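Local coordinates for protein inositol monophosphatase (Staphylococcus aureus, PDB 5J16) that probably hydrolyses myo-inositol monophosphates to free inositol and phosphate, using metal ions, here represented by two bound calcium ions, at residues A52-I57 with V90-G95; Q157-I162 with N203-M208; Q69-E74 with Q213-A218; I108-Y113 with A120-D125. All blocks are in the same frame, centred on the assembly; numbering follows the deposited sequence.

Contact 1: residues A52-I57 with V90-G95; sequences ATEDFI and VDPIDG. With CA (calcium ion), chain E; CA (calcium ion), chain F; IPD (D-myo-inositol-1-phosphate), chain G.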
loop_
_atom_site.group_PDB
_atom_site.type_symbol
_atom_site.label_atom_id
_atom_site.label_comp_id
_atom_site.label_asym_id
_atom_site.label_seq_id
_atom_site.Cartn_x
_atom_site.Cartn_y
_atom_site.Cartn_z
ATOM N N ALA A 52 10.001 19.371 15.061
ATOM C CA ALA A 52 9.088 20.462 15.344
ATOM C C ALA A 52 7.830 19.928 15.994
ATOM O O ALA A 52 7.545 20.280 17.145
ATOM C CB ALA A 52 8.743 21.220 14.073
ATOM N N THR A 53 7.106 19.068 15.256
ATOM C CA THR A 53 5.912 18.362 15.752
ATOM C C THR A 53 6.119 17.610 17.070
ATOM O O THR A 53 5.274 17.694 17.943
ATOM C CB THR A 53 5.362 17.374 14.717
ATOM O OG1 THR A 53 5.178 18.045 13.462
ATOM C CG2 THR A 53 4.037 16.772 15.163
ATOM N N GLU A 54 7.226 16.909 17.240
ATOM C CA GLU A 54 7.459 16.204 18.525
ATOM C C GLU A 54 7.576 17.188 19.694
ATOM O O GLU A 54 6.970 16.963 20.741
ATOM C CB GLU A 54 8.690 15.264 18.514
ATOM C CG GLU A 54 8.689 14.386 19.757
ATOM C CD GLU A 54 9.472 13.086 19.683
ATOM O OE1 GLU A 54 9.375 12.304 18.685
ATOM O OE2 GLU A 54 10.173 12.837 20.692
ATOM N N ASP A 55 8.349 18.261 19.497
ATOM C CA ASP A 55 8.519 19.323 20.498
ATOM C C ASP A 55 7.204 20.015 20.838
ATOM O O ASP A 55 6.901 20.242 22.012
ATOM C CB ASP A 55 9.547 20.353 20.024
ATOM C CG ASP A 55 10.964 19.810 20.056
ATOM O OD1 ASP A 55 11.198 18.738 20.680
ATOM O OD2 ASP A 55 11.848 20.453 19.452
ATOM N N PHE A 56 6.417 20.333 19.820
ATOM C CA PHE A 56 5.081 20.831 20.062
ATOM C C PHE A 56 4.286 19.922 21.004
ATOM O O PHE A 56 3.724 20.403 21.965
ATOM C CB PHE A 56 4.336 21.024 18.734
ATOM C CG PHE A 56 2.878 21.371 18.904
ATOM C CD1 PHE A 56 2.503 22.617 19.428
ATOM C CD2 PHE A 56 1.893 20.470 18.567
ATOM C CE1 PHE A 56 1.162 22.952 19.581
ATOM C CE2 PHE A 56 0.561 20.777 18.747
ATOM C CZ PHE A 56 0.189 22.025 19.231
ATOM N N ILE A 57 4.232 18.619 20.718
ATOM C CA ILE A 57 3.427 17.643 21.490
ATOM C C ILE A 57 3.971 17.463 22.908
ATOM O O ILE A 57 3.199 17.481 23.879
ATOM C CB ILE A 57 3.329 16.261 20.755
ATOM C CG1 ILE A 57 2.512 16.424 19.458
ATOM C CG2 ILE A 57 2.671 15.189 21.626
ATOM C CD1 ILE A 57 2.691 15.331 18.425
ATOM N N VAL A 90 4.698 8.567 21.664
ATOM C CA VAL A 90 4.413 9.297 20.465
ATOM C C VAL A 90 5.434 9.084 19.363
ATOM O O VAL A 90 6.624 9.038 19.567
ATOM C CB VAL A 90 4.021 10.813 20.703
ATOM C CG1 VAL A 90 3.798 11.175 22.170
ATOM C CG2 VAL A 90 4.896 11.831 19.962
ATOM N N ASP A 91 4.884 8.913 18.175
ATOM C CA ASP A 91 5.607 8.960 16.929
ATOM C C ASP A 91 4.955 10.134 16.243
ATOM O O ASP A 91 3.782 10.070 15.908
ATOM C CB ASP A 91 5.404 7.660 16.136
ATOM C CG ASP A 91 6.391 7.497 15.011
ATOM O OD1 ASP A 91 7.020 8.493 14.623
ATOM O OD2 ASP A 91 6.499 6.350 14.505
ATOM N N PRO A 92 5.683 11.239 16.108
ATOM C CA PRO A 92 5.101 12.438 15.476
ATOM C C PRO A 92 4.837 12.302 13.976
ATOM O O PRO A 92 3.898 12.913 13.496
ATOM C CB PRO A 92 6.149 13.516 15.754
ATOM C CG PRO A 92 7.426 12.755 15.909
ATOM C CD PRO A 92 7.025 11.511 16.656
ATOM N N ILE A 93 5.661 11.552 13.236
ATOM C CA ILE A 93 5.368 11.205 11.821
ATOM C C ILE A 93 5.799 9.759 11.626
ATOM O O ILE A 93 6.989 9.492 11.505
ATOM C CB ILE A 93 6.110 12.092 10.754
ATOM C CG1 ILE A 93 5.513 13.510 10.670
ATOM C CG2 ILE A 93 6.011 11.490 9.351
ATOM C CD1 ILE A 93 6.239 14.548 11.490
ATOM N N ASP A 94 4.821 8.844 11.615
ATOM C CA ASP A 94 5.055 7.480 11.243
ATOM C C ASP A 94 4.845 7.393 9.750
ATOM O O ASP A 94 3.794 7.724 9.263
ATOM C CB ASP A 94 4.147 6.515 11.989
ATOM C CG ASP A 94 4.551 5.037 11.769
ATOM O OD1 ASP A 94 5.755 4.699 11.954
ATOM O OD2 ASP A 94 3.686 4.231 11.366
ATOM N N GLY A 95 5.850 6.881 9.059
ATOM C CA GLY A 95 5.928 6.892 7.629
ATOM C C GLY A 95 6.615 8.124 7.089
ATOM O O GLY A 95 6.039 8.813 6.238
HETATM CA CA CA E . 7.762 5.202 13.094
HETATM CA CA CA F . 8.843 8.983 13.088
HETATM C C1 IPD G . 8.895 3.405 10.159
HETATM C C2 IPD G . 7.548 3.068 9.543
HETATM C C3 IPD G . 7.820 1.971 8.473
HETATM C C4 IPD G . 8.358 0.687 9.104
HETATM C C5 IPD G . 9.645 0.949 9.893
HETATM C C6 IPD G . 9.466 2.152 10.902
HETATM P P1 IPD G . 9.280 6.057 10.635
HETATM O O1 IPD G . 8.830 4.506 11.049
HETATM O O2 IPD G . 6.616 2.596 10.557
HETATM O O3 IPD G . 6.681 1.659 7.707
HETATM O O4 IPD G . 8.717 -0.205 8.082
HETATM O O5 IPD G . 9.947 -0.281 10.573
HETATM O O6 IPD G . 10.713 2.496 11.450
HETATM O O7 IPD G . 10.760 6.284 10.483
HETATM O O8 IPD G . 8.497 6.389 9.244
HETATM O O9 IPD G . 8.574 6.963 11.810
HETATM O O HOH W 1 9.830 4.959 14.323
#
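The flat carboxylate of Glu-54 reaches the puckered ring of Pro-92. It arrives at the CD–CG edge, its OE1 lying 3.2 Å from Pro-92 CD, while Glu-54 CB packs 3.8 Å from Pro-92 CG. At another stretch of the rim, Thr-53 CG2 touches Pro-92 CB at 3.9 Å; this methyl is anti to the backbone N of Thr-53, leaving OG1 turned back to Val-49 O within the helix. One turn further along the helix, Ile-57 CG2 packs against Val-90 CG1.

Glu-54 runs extended, with CG anti to its own N (chi1 -169°), and its polar end is held from outside: OE1 takes the N-H of Glu-74 and OE2 pairs with His-76. Against the proline OE1 makes a van der Waals contact alone, and no hydrogen bond crosses between helix and corner.

A second carboxylate, that of Asp-91, points from the corner away from the helix. Its two oxygens are shared out, OD2 binding the calcium of chain E at 2.2 Å and OD1 that of chain F at 2.4 Å. Ile-93 O joins the chain F calcium, and Asp-94 OD1 binds the chain E calcium at 2.4 Å while accepting the inositol O2 hydroxyl. Gly-95 N donates to phosphate oxygen O8 at 2.7 Å, at the N-cap of helix 96-102. Helix 48-64 thus backs the Asp-Pro-Ile-Asp-Gly-Thr metal-binding motif that marks the inositol monophosphatase family of metal-dependent phosphatases.

Contact 2: residues Q157-I162 with N203-M208; sequences QSIIGI and NLEAYM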
loop_
_atom_site.group_PDB
_atom_site.type_symbol
_atom_site.label_atom_id
_atom_site.label_comp_id
_atom_site.label_asym_id
_atom_site.label_seq_id
_atom_site.Cartn_x
_atom_site.Cartn_y
_atom_site.Cartn_z
ATOM N N GLN A 157 -7.052 -17.520 2.762
ATOM C CA GLN A 157 -7.985 -16.483 2.261
ATOM C C GLN A 157 -7.730 -15.089 2.898
ATOM O O GLN A 157 -8.653 -14.306 3.093
ATOM C CB GLN A 157 -9.472 -16.943 2.378
ATOM C CG GLN A 157 -10.088 -17.568 1.099
ATOM C CD GLN A 157 -9.953 -16.738 -0.236
ATOM O OE1 GLN A 157 -9.735 -17.308 -1.325
ATOM N NE2 GLN A 157 -10.082 -15.407 -0.152
ATOM N N SER A 158 -6.459 -14.790 3.189
ATOM C CA SER A 158 -6.079 -13.591 3.935
ATOM C C SER A 158 -5.059 -12.762 3.127
ATOM O O SER A 158 -4.125 -13.301 2.571
ATOM C CB SER A 158 -5.463 -13.975 5.295
ATOM O OG SER A 158 -6.402 -14.447 6.240
ATOM N N ILE A 159 -5.243 -11.450 3.101
ATOM C CA ILE A 159 -4.254 -10.471 2.587
ATOM C C ILE A 159 -3.388 -10.112 3.793
ATOM O O ILE A 159 -3.938 -9.690 4.823
ATOM C CB ILE A 159 -4.923 -9.158 2.049
ATOM C CG1 ILE A 159 -6.130 -9.420 1.153
ATOM C CG2 ILE A 159 -3.946 -8.340 1.240
ATOM C CD1 ILE A 159 -5.858 -10.312 -0.030
ATOM N N ILE A 160 -2.069 -10.286 3.691
ATOM C CA ILE A 160 -1.164 -9.962 4.821
ATOM C C ILE A 160 -0.279 -8.760 4.530
ATOM O O ILE A 160 0.136 -8.556 3.387
ATOM C CB ILE A 160 -0.239 -11.128 5.241
ATOM C CG1 ILE A 160 0.599 -11.634 4.074
ATOM C CG2 ILE A 160 -1.066 -12.238 5.870
ATOM C CD1 ILE A 160 1.416 -12.863 4.399
ATOM N N GLY A 161 -0.003 -7.975 5.572
ATOM C CA GLY A 161 0.876 -6.825 5.481
ATOM C C GLY A 161 2.283 -7.280 5.764
ATOM O O GLY A 161 2.589 -7.686 6.880
ATOM N N ILE A 162 3.149 -7.227 4.753
ATOM C CA ILE A 162 4.563 -7.459 4.950
ATOM C C ILE A 162 5.440 -6.868 3.877
ATOM O O ILE A 162 5.246 -7.088 2.696
ATOM C CB ILE A 162 4.846 -8.967 5.027
ATOM C CG1 ILE A 162 6.276 -9.225 5.483
ATOM C CG2 ILE A 162 4.517 -9.673 3.722
ATOM C CD1 ILE A 162 6.541 -10.710 5.657
ATOM N N ASN A 203 -8.997 -3.995 6.647
ATOM C CA ASN A 203 -8.339 -3.874 5.330
ATOM C C ASN A 203 -7.235 -4.892 5.074
ATOM O O ASN A 203 -6.946 -5.213 3.930
ATOM C CB ASN A 203 -7.730 -2.484 5.154
ATOM C CG ASN A 203 -8.481 -1.648 4.146
ATOM O OD1 ASN A 203 -9.732 -1.525 4.183
ATOM N ND2 ASN A 203 -7.719 -1.046 3.233
ATOM N N LEU A 204 -6.563 -5.306 6.132
ATOM C CA LEU A 204 -5.657 -6.430 6.094
ATOM C C LEU A 204 -6.099 -7.409 7.181
ATOM O O LEU A 204 -6.533 -7.008 8.270
ATOM C CB LEU A 204 -4.219 -5.969 6.396
ATOM C CG LEU A 204 -3.533 -5.009 5.413
ATOM C CD1 LEU A 204 -2.251 -4.496 6.022
ATOM C CD2 LEU A 204 -3.260 -5.748 4.114
ATOM N N GLU A 205 -5.964 -8.695 6.897
ATOM C CA GLU A 205 -6.253 -9.721 7.894
ATOM C C GLU A 205 -5.090 -9.833 8.909
ATOM O O GLU A 205 -5.347 -10.028 10.109
ATOM C CB GLU A 205 -6.625 -11.063 7.227
ATOM C CG GLU A 205 -8.006 -11.090 6.550
ATOM C CD GLU A 205 -8.117 -10.329 5.222
ATOM O OE1 GLU A 205 -7.125 -10.214 4.489
ATOM O OE2 GLU A 205 -9.216 -9.844 4.870
ATOM N N ALA A 206 -3.845 -9.646 8.458
ATOM C CA ALA A 206 -2.677 -9.686 9.352
ATOM C C ALA A 206 -1.561 -8.727 8.906
ATOM O O ALA A 206 -1.595 -8.244 7.795
ATOM C CB ALA A 206 -2.149 -11.110 9.484
ATOM N N TYR A 207 -0.595 -8.452 9.783
ATOM C CA TYR A 207 0.564 -7.614 9.466
ATOM C C TYR A 207 1.725 -8.086 10.293
ATOM O O TYR A 207 1.533 -8.535 11.413
ATOM C CB TYR A 207 0.264 -6.161 9.771
ATOM C CG TYR A 207 1.487 -5.253 9.940
ATOM C CD1 TYR A 207 2.343 -4.976 8.879
ATOM C CD2 TYR A 207 1.771 -4.669 11.155
ATOM C CE1 TYR A 207 3.446 -4.134 9.032
ATOM C CE2 TYR A 207 2.871 -3.848 11.324
ATOM C CZ TYR A 207 3.705 -3.572 10.268
ATOM O OH TYR A 207 4.777 -2.723 10.486
ATOM N N MET A 208 2.937 -8.053 9.742
ATOM C CA MET A 208 4.071 -8.563 10.501
ATOM C C MET A 208 5.424 -7.939 10.167
ATOM O O MET A 208 5.647 -7.519 9.071
ATOM C CB MET A 208 4.133 -10.087 10.401
ATOM C CG MET A 208 4.543 -10.639 9.069
ATOM S SD MET A 208 3.881 -12.320 8.828
ATOM C CE MET A 208 2.146 -11.949 8.764
#
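Glu-205 leans over Ser-158 and Ile-159, making a fresh contact at each step along its chain. CB lies 3.5 Å from Ser-158 OG, and CG follows alongside the same serine, whose hydroxyl bonds to Asn-154 O and Ser-153. The chain then bends (chi2 74°), which turns CD back over the neighbouring backbone. There OE1 accepts the N-H of Ile-159 at 2.6 Å, met on the anti side and 28° out of the carboxylate plane. The other oxygen, OE2, bonds to His-101 of the second subunit, so one carboxylate ties a backbone amide of its own chain to the dimer partner.

From here the two segments run on as parallel strands, Ile-160 paired with Ala-206 and Gly-161 with Tyr-207, inside the five-stranded mixed sheet of the enzyme's second alpha/beta layer. Donors alternate between the two segments: Glu-205 N donates to Ile-159 O at 3.1 Å, Gly-161 N to Ala-206 O at 2.7 Å, and Met-208 N to Gly-161 O at 2.9 Å.

On the face of Leu-204 and Tyr-207, Leu-204 CD1 settles 3.9 Å from Gly-161 CA, where the lack of a side chain at Gly-161 lets it come close, and CD2 touches Ile-159 CG2, the two side chains crossing at about a right angle. The other face carries Ile-160 CG2 against Ala-206 CB at 3.9 Å; helix 172-182 packs there on Ile-160 and Met-208, and Ile-162 CD1 reaches Met-208 CG at 4.0 Å.

Contact 3: residues Q69-E74 with Q213-A218; sequences QVLGEE and QPWDFA. With CA (calcium ion), chain E; CA (calcium ion), chain F.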
loop_
_atom_site.group_PDB
_atom_site.type_symbol
_atom_site.label_atom_id
_atom_site.label_comp_id
_atom_site.label_asym_id
_atom_site.label_seq_id
_atom_site.Cartn_x
_atom_site.Cartn_y
_atom_site.Cartn_z
ATOM N N GLN A 69 4.953 11.704 31.687
ATOM C CA GLN A 69 6.180 11.441 30.954
ATOM C C GLN A 69 5.840 11.149 29.488
ATOM O O GLN A 69 4.716 10.694 29.162
ATOM C CB GLN A 69 6.909 10.264 31.561
ATOM C CG GLN A 69 7.344 10.407 33.012
ATOM C CD GLN A 69 8.282 9.261 33.388
ATOM O OE1 GLN A 69 9.493 9.445 33.403
ATOM N NE2 GLN A 69 7.728 8.059 33.636
ATOM N N VAL A 70 6.820 11.397 28.630
ATOM C CA VAL A 70 6.664 11.297 27.186
ATOM C C VAL A 70 7.773 10.439 26.555
ATOM O O VAL A 70 8.950 10.796 26.594
ATOM C CB VAL A 70 6.659 12.700 26.566
ATOM C CG1 VAL A 70 6.531 12.643 25.040
ATOM C CG2 VAL A 70 5.540 13.550 27.189
ATOM N N LEU A 71 7.385 9.296 25.987
ATOM C CA LEU A 71 8.314 8.402 25.280
ATOM C C LEU A 71 8.204 8.698 23.801
ATOM O O LEU A 71 7.208 8.340 23.186
ATOM C CB LEU A 71 7.957 6.943 25.556
ATOM C CG LEU A 71 8.804 5.834 24.933
ATOM C CD1 LEU A 71 10.306 5.967 25.195
ATOM C CD2 LEU A 71 8.306 4.509 25.475
ATOM N N GLY A 72 9.216 9.362 23.245
ATOM C CA GLY A 72 9.210 9.782 21.847
ATOM C C GLY A 72 10.380 9.253 21.051
ATOM O O GLY A 72 11.438 8.972 21.619
ATOM N N GLU A 73 10.206 9.146 19.726
ATOM C CA GLU A 73 11.275 8.615 18.871
ATOM C C GLU A 73 12.406 9.599 18.702
ATOM O O GLU A 73 13.565 9.242 18.919
ATOM C CB GLU A 73 10.753 8.073 17.532
ATOM C CG GLU A 73 10.837 8.914 16.263
ATOM C CD GLU A 73 11.211 8.056 15.075
ATOM O OE1 GLU A 73 10.333 7.834 14.218
ATOM O OE2 GLU A 73 12.375 7.591 15.030
ATOM N N GLU A 74 12.060 10.847 18.374
ATOM C CA GLU A 74 13.054 11.926 18.183
ATOM C C GLU A 74 13.579 12.499 19.526
ATOM O O GLU A 74 13.900 13.690 19.617
ATOM C CB GLU A 74 12.515 13.034 17.236
ATOM C CG GLU A 74 13.095 13.012 15.821
ATOM C CD GLU A 74 12.591 11.858 14.968
ATOM O OE1 GLU A 74 11.360 11.658 14.892
ATOM O OE2 GLU A 74 13.426 11.164 14.344
ATOM N N GLN A 213 9.524 -0.122 17.189
ATOM C CA GLN A 213 9.661 0.524 18.493
ATOM C C GLN A 213 8.273 0.749 19.155
ATOM O O GLN A 213 7.230 0.754 18.444
ATOM C CB GLN A 213 10.405 1.828 18.336
ATOM C CG GLN A 213 11.867 1.686 17.889
ATOM C CD GLN A 213 12.815 1.143 18.960
ATOM O OE1 GLN A 213 13.783 0.477 18.616
ATOM N NE2 GLN A 213 12.537 1.388 20.245
ATOM N N PRO A 214 8.234 0.891 20.512
ATOM C CA PRO A 214 6.971 1.163 21.184
ATOM C C PRO A 214 6.139 2.310 20.579
ATOM O O PRO A 214 4.926 2.216 20.564
ATOM C CB PRO A 214 7.403 1.548 22.603
ATOM C CG PRO A 214 8.709 0.908 22.804
ATOM C CD PRO A 214 9.362 1.015 21.450
ATOM N N TRP A 215 6.776 3.387 20.121
ATOM C CA TRP A 215 6.032 4.519 19.498
ATOM C C TRP A 215 5.299 4.147 18.190
ATOM O O TRP A 215 4.309 4.796 17.821
ATOM C CB TRP A 215 6.905 5.773 19.315
ATOM C CG TRP A 215 8.300 5.530 18.785
ATOM C CD1 TRP A 215 8.662 5.404 17.484
ATOM C CD2 TRP A 215 9.503 5.369 19.558
ATOM N NE1 TRP A 215 10.011 5.157 17.383
ATOM C CE2 TRP A 215 10.560 5.138 18.639
ATOM C CE3 TRP A 215 9.785 5.363 20.943
ATOM C CZ2 TRP A 215 11.901 4.930 19.052
ATOM C CZ3 TRP A 215 11.104 5.139 21.364
ATOM C CH2 TRP A 215 12.150 4.930 20.419
ATOM N N ASP A 216 5.767 3.116 17.504
ATOM C CA ASP A 216 5.124 2.655 16.254
ATOM C C ASP A 216 3.835 1.860 16.513
ATOM O O ASP A 216 2.929 1.868 15.673
ATOM C CB ASP A 216 6.086 1.769 15.398
ATOM C CG ASP A 216 7.337 2.527 14.880
ATOM O OD1 ASP A 216 8.463 1.902 14.917
ATOM O OD2 ASP A 216 7.195 3.708 14.429
ATOM N N PHE A 217 3.749 1.150 17.630
ATOM C CA PHE A 217 2.553 0.331 17.873
ATOM C C PHE A 217 1.691 0.781 19.035
ATOM O O PHE A 217 0.541 0.338 19.126
ATOM C CB PHE A 217 2.878 -1.169 18.023
ATOM C CG PHE A 217 3.872 -1.509 19.120
ATOM C CD1 PHE A 217 3.459 -1.638 20.444
ATOM C CD2 PHE A 217 5.186 -1.771 18.820
ATOM C CE1 PHE A 217 4.351 -1.957 21.450
ATOM C CE2 PHE A 217 6.079 -2.109 19.805
ATOM C CZ PHE A 217 5.661 -2.206 21.126
ATOM N N ALA A 218 2.225 1.621 19.931
ATOM C CA ALA A 218 1.513 1.948 21.144
ATOM C C ALA A 218 0.078 2.424 20.909
ATOM O O ALA A 218 -0.848 1.932 21.551
ATOM C CB ALA A 218 2.284 2.951 21.964
HETATM CA CA CA E . 7.762 5.202 13.094
HETATM CA CA CA F . 8.843 8.983 13.088
HETATM O O HOH W 1 9.830 4.959 14.323
#
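The two-metal phosphatase site draws on both segments here: Glu-73 supplies a ligand from the end of strand 69-72, and the Trp-Asp pair of the family's second signature, Trp-215 and Asp-216, stands beside it at the start of a helix. Glu-73 OE1 binds the calcium of chain F at 2.2 Å, and Asp-216 OD2 binds that of chain E at 2.1 Å. A water bound to the chain E calcium at 2.4 Å donates to Glu-73 OE1 at 2.9 Å and weakly accepts from Trp-215 NE1.

The indole is sandwiched. Glu-73 CB and the Gly-72 carbonyl lie over one face, Gln-213 CB over the opposite one, and Leu-71 CD1 meets the edge at CZ3, 4.0 Å away. The chi1 of Trp-215 (43°) lodges CG between its own N and carbonyl carbon and brings the five-membered part of the indole, face on, against Glu-73 CB. Leu-71 also touches Pro-214 CB with CD2 at 4.2 Å.

Asp-216 is steadied from its own segment: OD1 receives the N-H of Gln-213 at 3.2 Å on the anti side, 28° out of the carboxylate plane. That bond would help fix the rotation of the carboxylate that presents OD2 to the metal.

Strand 69-72 forms an outer edge of the seven-stranded sheet, pairing with strand 86-91, and Trp-215 also packs on Val-89 and Asp-91 of that strand, so helix 214-225 is seated against both.

Contact 4: residues I108-Y113 with A120-D125; sequences ISIGIY and AGFVYD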
loop_
_atom_site.group_PDB
_atom_site.type_symbol
_atom_site.label_atom_id
_atom_site.label_comp_id
_atom_site.label_asym_id
_atom_site.label_seq_id
_atom_site.Cartn_x
_atom_site.Cartn_y
_atom_site.Cartn_z
ATOM N N ILE A 108 0.332 10.550 12.589
ATOM C CA ILE A 108 0.752 10.844 13.968
ATOM C C ILE A 108 0.208 9.699 14.820
ATOM O O ILE A 108 -0.974 9.386 14.703
ATOM C CB ILE A 108 0.202 12.175 14.500
ATOM C CG1 ILE A 108 0.613 13.297 13.576
ATOM C CG2 ILE A 108 0.757 12.471 15.903
ATOM C CD1 ILE A 108 -0.011 14.613 13.912
ATOM N N SER A 109 1.060 9.065 15.637
ATOM C CA SER A 109 0.625 7.984 16.565
ATOM C C SER A 109 0.841 8.394 18.023
ATOM O O SER A 109 1.929 8.870 18.385
ATOM C CB SER A 109 1.360 6.670 16.277
ATOM O OG SER A 109 0.952 5.631 17.188
ATOM N N ILE A 110 -0.207 8.244 18.832
ATOM C CA ILE A 110 -0.162 8.495 20.279
ATOM C C ILE A 110 -0.894 7.421 21.062
ATOM O O ILE A 110 -2.034 7.090 20.787
ATOM C CB ILE A 110 -0.751 9.870 20.702
ATOM C CG1 ILE A 110 0.008 11.014 20.027
ATOM C CG2 ILE A 110 -0.664 10.036 22.223
ATOM C CD1 ILE A 110 -0.539 12.384 20.329
ATOM N N GLY A 111 -0.195 6.895 22.054
ATOM C CA GLY A 111 -0.721 5.910 22.993
ATOM C C GLY A 111 -0.467 6.421 24.385
ATOM O O GLY A 111 0.687 6.804 24.740
ATOM N N ILE A 112 -1.549 6.459 25.152
ATOM C CA ILE A 112 -1.503 6.817 26.570
ATOM C C ILE A 112 -1.719 5.589 27.434
ATOM O O ILE A 112 -2.709 4.876 27.297
ATOM C CB ILE A 112 -2.554 7.865 26.912
ATOM C CG1 ILE A 112 -2.270 9.121 26.071
ATOM C CG2 ILE A 112 -2.559 8.188 28.405
ATOM C CD1 ILE A 112 -3.450 10.076 26.034
ATOM N N TYR A 113 -0.737 5.341 28.280
ATOM C CA TYR A 113 -0.760 4.286 29.268
ATOM C C TYR A 113 -0.757 4.964 30.613
ATOM O O TYR A 113 -0.190 6.057 30.771
ATOM C CB TYR A 113 0.477 3.416 29.153
ATOM C CG TYR A 113 0.420 2.418 28.028
ATOM C CD1 TYR A 113 0.551 1.069 28.286
ATOM C CD2 TYR A 113 0.254 2.825 26.689
ATOM C CE1 TYR A 113 0.511 0.154 27.272
ATOM C CE2 TYR A 113 0.194 1.898 25.667
ATOM C CZ TYR A 113 0.330 0.562 25.986
ATOM O OH TYR A 113 0.299 -0.392 25.021
ATOM N N ALA A 120 -5.660 4.880 26.131
ATOM C CA ALA A 120 -6.200 5.406 24.879
ATOM C C ALA A 120 -5.181 5.328 23.755
ATOM O O ALA A 120 -3.985 5.406 23.978
ATOM C CB ALA A 120 -6.660 6.850 25.062
ATOM N N GLY A 121 -5.684 5.168 22.545
ATOM C CA GLY A 121 -4.844 5.103 21.368
ATOM C C GLY A 121 -5.414 5.974 20.275
ATOM O O GLY A 121 -6.637 5.998 20.061
ATOM N N PHE A 122 -4.510 6.682 19.603
ATOM C CA PHE A 122 -4.810 7.593 18.488
ATOM C C PHE A 122 -3.816 7.388 17.340
ATOM O O PHE A 122 -2.599 7.417 17.534
ATOM C CB PHE A 122 -4.687 9.062 18.903
ATOM C CG PHE A 122 -5.540 9.465 20.088
ATOM C CD1 PHE A 122 -6.833 9.959 19.905
ATOM C CD2 PHE A 122 -5.028 9.389 21.383
ATOM C CE1 PHE A 122 -7.609 10.354 21.001
ATOM C CE2 PHE A 122 -5.793 9.796 22.479
ATOM C CZ PHE A 122 -7.094 10.275 22.283
ATOM N N VAL A 123 -4.357 7.231 16.140
ATOM C CA VAL A 123 -3.590 7.182 14.913
ATOM C C VAL A 123 -4.273 8.070 13.901
ATOM O O VAL A 123 -5.342 7.746 13.434
ATOM C CB VAL A 123 -3.481 5.740 14.343
ATOM C CG1 VAL A 123 -2.681 5.731 13.044
ATOM C CG2 VAL A 123 -2.837 4.819 15.379
ATOM N N TYR A 124 -3.621 9.164 13.544
ATOM C CA TYR A 124 -4.216 10.172 12.691
ATOM C C TYR A 124 -3.567 10.197 11.325
ATOM O O TYR A 124 -2.450 10.672 11.180
ATOM C CB TYR A 124 -4.078 11.515 13.378
ATOM C CG TYR A 124 -4.764 12.696 12.719
ATOM C CD1 TYR A 124 -6.014 12.604 12.124
ATOM C CD2 TYR A 124 -4.181 13.937 12.780
ATOM C CE1 TYR A 124 -6.612 13.713 11.525
ATOM C CE2 TYR A 124 -4.778 15.043 12.224
ATOM C CZ TYR A 124 -5.981 14.936 11.600
ATOM O OH TYR A 124 -6.489 16.100 11.080
ATOM N N ASP A 125 -4.277 9.660 10.326
ATOM C CA ASP A 125 -3.922 9.864 8.894
ATOM C C ASP A 125 -4.115 11.348 8.525
ATOM O O ASP A 125 -5.212 11.769 8.193
ATOM C CB ASP A 125 -4.781 8.990 7.989
ATOM C CG ASP A 125 -4.287 8.977 6.553
ATOM O OD1 ASP A 125 -3.622 9.947 6.154
ATOM O OD2 ASP A 125 -4.520 7.972 5.867
#
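A beta hairpin, strands 107-114 and 117-125, brings Ile-110 opposite Phe-122 in a hydrogen-bonded antiparallel pair: Ile-110 N donates to Phe-122 O and Phe-122 N returns to Ile-110 O, both at 2.8 Å. Ile-108 with Tyr-124 and Ile-112 with Ala-120 repeat the pattern, giving six bonds in all. Between them, the non-hydrogen-bonded pairs are Ser-109 with Val-123 and Gly-111 with Gly-121, where CA-H groups approach carbonyls, as at Ser-109 CA to Phe-122 O (3.4 Å).

These strands lie in the middle of the seven-stranded mixed sheet, between strands 86-91 and 130-135, and helices flank both faces. One face bears Ile-108, Ile-110, Ile-112, Phe-122 and Tyr-124, with helix 10-31 packed on Ile-108, Ile-112 and Phe-122. Ile-112 CD1 and the carbonyl O of Ile-110 lie at the edge of the Phe-122 ring, CD1 4.3 Å from CE2; Ile-110 CB is 4.4 Å from CD2. With CG anti to the backbone N (chi1 -174°), the Tyr-124 ring leads away from segment 108-113, and Ile-108 CD1 meets its edge at CD2, 4.4 Å off; the hydroxyl bonds to Asp-129. On the other face, Val-123 is met by helix 192-200.

How the contacts relate
Contacts 1, 3 and 4 cluster on one seven-stranded sheet, while contact 2 lies across the chain, its centre about 27 Å from that of contact 1. Contacts 1 and 3 share both calciums and the water, and contact 3 completes the metal shells that contact 1 begins: Asp-91 OD2 and Asp-216 OD2, 2.7 Å apart, meet at one ion. Backbone pairing joins them too, Val-90 N lying 2.9 Å from Leu-71 O. Contact 4 continues the sheet, with Ser-109 N 2.9 Å from Asp-91 O, and brings the side chain of Ser-109 to about 7 Å from a calcium ion (nearest atoms). From contact 2, the Tyr-207 side chain comes within about 5 Å of the inositol phosphate.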